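Local coordinates for protein GDP-perosamine synthase (Caulobacter crescentus, PDB 3BN1) that makes GDP-perosamine by pyridoxal-phosphate-dependent transfer of an amino group from L-glutamate to a GDP-linked 4-keto-6-deoxy sugar, for the O-antigen of lipopolysaccharide, at residues W32-F43 / R233-L243. Numbering follows the deposited sequence.
Sequences WISSVGRFIVEF and RMTNIQAAIGL. With ACT (acetate ion), chain E.
Asn236 fastens the loop before helix 38-43 to the first turn of helix 236-243, where the starts of two helices of an aspartate-aminotransferase-like fold meet, the axes of 38-43 and 236-243 approaching to 7.5 Å at 44°. Its backbone N donates to Ser34 O at 2.7 Å, and its ND2 reaches Trp32 O at 3.2 Å in a nearly straight bond (N-H...O 166°); that acceptor lies in the amide plane, although the amide nitrogen stands above the plane of the carbonyl. With CG anti to the backbone N (chi1 -160°), the amide crosses the gap and turns OD1 to the start of helix 38-43, where Ile40 N makes a weak bond to it.

Beyond this polar end the packing is mostly apolar. Phe39 is a knob among Asn236, Ala239, Ala240 and Leu243; Ala240 CB lies over one ring face, 3.5 Å from the centroid, in a CH-pi contact. One turn on, Phe43 lays a ring face on Gly242, whose CA is 3.9 Å from the centroid, while Met234 SD approaches the ring edge, 5.2 Å from the centroid, in a Met-aromatic contact.

Further out, a capping box of Thr235 and Gln238 sets the helix start, Gln238 N donating to Thr235 OG1 and Thr235 N to Gln238 OE1. The dimer interface adjoins: Glu194 of the second subunit hydrogen-bonds to Ser35 OG and salt-bridges Arg233. The Arg233 guanidinium also grips an acetate, probably carried over from crystallisation, with NH2 2.7 Å from acetate O.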
loop_
_atom_site.group_PDB
_atom_site.type_symbol
_atom_site.label_atom_id
_atom_site.label_comp_id
_atom_site.label_asym_id
_atom_site.label_seq_id
_atom_site.Cartn_x
_atom_site.Cartn_y
_atom_site.Cartn_z
ATOM N N TRP A 32 15.109 -9.294 8.519
ATOM C CA TRP A 32 13.638 -9.414 8.383
ATOM C C TRP A 32 13.012 -7.990 8.157
ATOM O O TRP A 32 12.592 -7.338 9.107
ATOM C CB TRP A 32 13.000 -9.987 9.648
ATOM C CG TRP A 32 13.358 -11.357 9.729
ATOM C CD1 TRP A 32 14.328 -11.895 10.496
ATOM C CD2 TRP A 32 12.893 -12.381 8.866
ATOM N NE1 TRP A 32 14.439 -13.225 10.223
ATOM C CE2 TRP A 32 13.569 -13.547 9.217
ATOM C CE3 TRP A 32 11.917 -12.436 7.868
ATOM C CZ2 TRP A 32 13.291 -14.776 8.623
ATOM C CZ3 TRP A 32 11.661 -13.646 7.259
ATOM C CH2 TRP A 32 12.342 -14.803 7.640
ATOM N N ILE A 33 13.082 -7.437 6.951
ATOM C CA ILE A 33 12.604 -6.048 6.711
ATOM C C ILE A 33 11.370 -5.976 5.757
ATOM O O ILE A 33 10.813 -4.912 5.425
ATOM C CB ILE A 33 13.795 -5.206 6.171
ATOM C CG1 ILE A 33 14.162 -5.657 4.734
ATOM C CG2 ILE A 33 15.000 -5.236 7.144
ATOM C CD1 ILE A 33 14.905 -4.557 3.860
ATOM N N SER A 34 10.916 -7.148 5.346
ATOM C CA SER A 34 9.763 -7.268 4.439
ATOM C C SER A 34 8.486 -7.588 5.231
ATOM O O SER A 34 8.439 -7.445 6.458
ATOM C CB SER A 34 10.066 -8.301 3.331
ATOM O OG SER A 34 9.143 -8.248 2.251
ATOM N N SER A 35 7.473 -8.036 4.506
ATOM C CA SER A 35 6.184 -8.325 5.071
ATOM C C SER A 35 6.028 -9.670 5.717
ATOM O O SER A 35 4.922 -10.207 5.726
ATOM C CB SER A 35 5.044 -8.065 4.094
ATOM O OG SER A 35 5.351 -8.731 2.889
ATOM N N VAL A 36 7.103 -10.181 6.308
ATOM C CA VAL A 36 7.010 -11.400 7.099
ATOM C C VAL A 36 7.939 -11.137 8.264
ATOM O O VAL A 36 8.935 -10.412 8.104
ATOM C CB VAL A 36 7.355 -12.751 6.375
ATOM C CG1 VAL A 36 6.701 -12.856 5.022
ATOM C CG2 VAL A 36 8.852 -13.009 6.296
ATOM N N GLY A 37 7.548 -11.640 9.435
ATOM C CA GLY A 37 8.362 -11.547 10.653
ATOM C C GLY A 37 7.644 -11.405 12.023
ATOM O O GLY A 37 6.444 -11.150 12.101
ATOM N N ARG A 38 8.415 -11.537 13.102
ATOM C CA ARG A 38 7.932 -11.472 14.489
ATOM C C ARG A 38 7.081 -10.244 14.828
ATOM O O ARG A 38 6.003 -10.327 15.437
ATOM C CB ARG A 38 9.101 -11.573 15.514
ATOM C CG ARG A 38 9.440 -10.240 16.295
ATOM C CD ARG A 38 10.511 -10.229 17.459
ATOM N NE ARG A 38 10.086 -9.290 18.519
ATOM C CZ ARG A 38 10.855 -8.735 19.464
ATOM N NH1 ARG A 38 12.144 -9.029 19.530
ATOM N NH2 ARG A 38 10.352 -7.879 20.362
ATOM N N PHE A 39 7.612 -9.078 14.516
ATOM C CA PHE A 39 6.892 -7.863 14.890
ATOM C C PHE A 39 5.464 -7.822 14.352
ATOM O O PHE A 39 4.531 -7.392 15.053
ATOM C CB PHE A 39 7.726 -6.664 14.479
ATOM C CG PHE A 39 9.017 -6.550 15.253
ATOM C CD1 PHE A 39 9.014 -6.375 16.643
ATOM C CD2 PHE A 39 10.236 -6.576 14.615
ATOM C CE1 PHE A 39 10.189 -6.207 17.351
ATOM C CE2 PHE A 39 11.408 -6.419 15.322
ATOM C CZ PHE A 39 11.385 -6.249 16.691
ATOM N N ILE A 40 5.288 -8.248 13.101
ATOM C CA ILE A 40 3.939 -8.258 12.517
ATOM C C ILE A 40 2.934 -9.041 13.406
ATOM O O ILE A 40 1.840 -8.565 13.822
ATOM C CB ILE A 40 3.958 -8.716 11.012
ATOM C CG1 ILE A 40 5.079 -8.015 10.251
ATOM C CG2 ILE A 40 2.620 -8.415 10.368
ATOM C CD1 ILE A 40 5.099 -8.300 8.748
ATOM N N VAL A 41 3.300 -10.275 13.706
ATOM C CA VAL A 41 2.417 -11.088 14.508
ATOM C C VAL A 41 2.288 -10.486 15.942
ATOM O O VAL A 41 1.204 -10.503 16.548
ATOM C CB VAL A 41 2.983 -12.529 14.494
ATOM C CG1 VAL A 41 4.255 -12.590 15.332
ATOM C CG2 VAL A 41 1.935 -13.556 14.885
ATOM N N GLU A 42 3.407 -10.007 16.496
ATOM C CA GLU A 42 3.363 -9.435 17.845
ATOM C C GLU A 42 2.503 -8.193 17.908
ATOM O O GLU A 42 1.673 -8.031 18.800
ATOM C CB GLU A 42 4.739 -9.115 18.401
ATOM C CG GLU A 42 5.557 -10.354 18.660
ATOM C CD GLU A 42 6.859 -10.044 19.379
ATOM O OE1 GLU A 42 7.432 -8.971 19.103
ATOM O OE2 GLU A 42 7.296 -10.870 20.211
ATOM N N PHE A 43 2.715 -7.325 16.942
ATOM C CA PHE A 43 1.927 -6.108 16.870
ATOM C C PHE A 43 0.447 -6.437 16.664
ATOM O O PHE A 43 -0.432 -5.921 17.387
ATOM C CB PHE A 43 2.453 -5.267 15.686
ATOM C CG PHE A 43 1.835 -3.893 15.604
ATOM C CD1 PHE A 43 1.385 -3.239 16.770
ATOM C CD2 PHE A 43 1.663 -3.263 14.357
ATOM C CE1 PHE A 43 0.820 -1.948 16.691
ATOM C CE2 PHE A 43 1.058 -1.967 14.279
ATOM C CZ PHE A 43 0.642 -1.315 15.441
ATOM N N ARG A 233 0.051 -5.561 2.537
ATOM C CA ARG A 233 0.711 -6.051 3.743
ATOM C C ARG A 233 1.569 -5.004 4.402
ATOM O O ARG A 233 2.234 -4.239 3.725
ATOM C CB ARG A 233 1.671 -7.186 3.384
ATOM C CG ARG A 233 0.989 -8.275 2.604
ATOM C CD ARG A 233 2.034 -9.284 2.092
ATOM N NE ARG A 233 2.822 -8.774 0.950
ATOM C CZ ARG A 233 2.940 -9.373 -0.244
ATOM N NH1 ARG A 233 2.358 -10.555 -0.469
ATOM N NH2 ARG A 233 3.720 -8.841 -1.211
ATOM N N MET A 234 1.680 -5.090 5.724
ATOM C CA MET A 234 2.556 -4.204 6.496
ATOM C C MET A 234 3.978 -4.820 6.532
ATOM O O MET A 234 4.106 -6.057 6.596
ATOM C CB MET A 234 2.072 -4.133 7.968
ATOM C CG MET A 234 2.864 -3.092 8.745
ATOM S SD MET A 234 2.303 -2.912 10.418
ATOM C CE MET A 234 0.818 -1.812 10.235
ATOM N N THR A 235 5.033 -3.997 6.507
ATOM C CA THR A 235 6.367 -4.538 6.687
ATOM C C THR A 235 6.666 -4.845 8.182
ATOM O O THR A 235 6.024 -4.299 9.114
ATOM C CB THR A 235 7.477 -3.583 6.233
ATOM O OG1 THR A 235 7.461 -2.327 6.989
ATOM C CG2 THR A 235 7.397 -3.413 4.739
ATOM N N ASN A 236 7.657 -5.708 8.404
ATOM C CA ASN A 236 8.085 -6.062 9.754
ATOM C C ASN A 236 8.676 -4.811 10.387
ATOM O O ASN A 236 8.607 -4.653 11.606
ATOM C CB ASN A 236 9.157 -7.172 9.701
ATOM C CG ASN A 236 9.323 -7.941 11.040
ATOM O OD1 ASN A 236 8.356 -8.247 11.746
ATOM N ND2 ASN A 236 10.571 -8.316 11.342
ATOM N N ILE A 237 9.290 -3.938 9.588
ATOM C CA ILE A 237 9.852 -2.680 10.108
ATOM C C ILE A 237 8.726 -1.760 10.623
ATOM O O ILE A 237 8.808 -1.265 11.746
ATOM C CB ILE A 237 10.709 -1.897 9.006
ATOM C CG1 ILE A 237 12.121 -2.548 8.890
ATOM C CG2 ILE A 237 10.813 -0.412 9.429
ATOM C CD1 ILE A 237 13.137 -1.913 7.908
ATOM N N GLN A 238 7.652 -1.598 9.839
ATOM C CA GLN A 238 6.521 -0.785 10.284
ATOM C C GLN A 238 5.901 -1.424 11.534
ATOM O O GLN A 238 5.489 -0.728 12.446
ATOM C CB GLN A 238 5.420 -0.701 9.198
ATOM C CG GLN A 238 5.814 0.062 7.912
ATOM C CD GLN A 238 5.057 -0.429 6.672
ATOM O OE1 GLN A 238 5.619 -1.145 5.867
ATOM N NE2 GLN A 238 3.794 -0.064 6.548
ATOM N N ALA A 239 5.802 -2.750 11.577
ATOM C CA ALA A 239 5.175 -3.392 12.757
ATOM C C ALA A 239 6.064 -3.205 13.992
ATOM O O ALA A 239 5.588 -3.130 15.142
ATOM C CB ALA A 239 4.905 -4.907 12.537
ATOM N N ALA A 240 7.370 -3.184 13.755
ATOM C CA ALA A 240 8.295 -3.012 14.871
ATOM C C ALA A 240 8.041 -1.635 15.500
ATOM O O ALA A 240 7.816 -1.521 16.710
ATOM C CB ALA A 240 9.756 -3.236 14.439
ATOM N N ILE A 241 7.967 -0.597 14.675
ATOM C CA ILE A 241 7.686 0.736 15.185
ATOM C C ILE A 241 6.317 0.732 15.855
ATOM O O ILE A 241 6.081 1.281 16.976
ATOM C CB ILE A 241 7.719 1.826 14.079
ATOM C CG1 ILE A 241 9.122 1.887 13.416
ATOM C CG2 ILE A 241 7.291 3.192 14.768
ATOM C CD1 ILE A 241 9.312 2.822 12.180
ATOM N N GLY A 242 5.376 0.109 15.166
ATOM C CA GLY A 242 4.059 0.053 15.762
ATOM C C GLY A 242 3.980 -0.600 17.167
ATOM O O GLY A 242 3.149 -0.284 18.033
ATOM N N LEU A 243 4.768 -1.626 17.344
ATOM C CA LEU A 243 4.689 -2.361 18.571
ATOM C C LEU A 243 5.289 -1.508 19.661
ATOM O O LEU A 243 4.753 -1.384 20.781
ATOM C CB LEU A 243 5.518 -3.630 18.339
ATOM C CG LEU A 243 5.458 -4.509 19.594
ATOM C CD1 LEU A 243 4.033 -4.770 20.113
ATOM C CD2 LEU A 243 6.297 -5.813 19.514
HETATM C C ACT E . 4.298 -10.737 -3.746
HETATM O O ACT E . 3.935 -9.524 -3.785
HETATM O OXT ACT E . 3.720 -11.614 -2.886
HETATM C CH3 ACT E . 5.350 -11.238 -4.697
#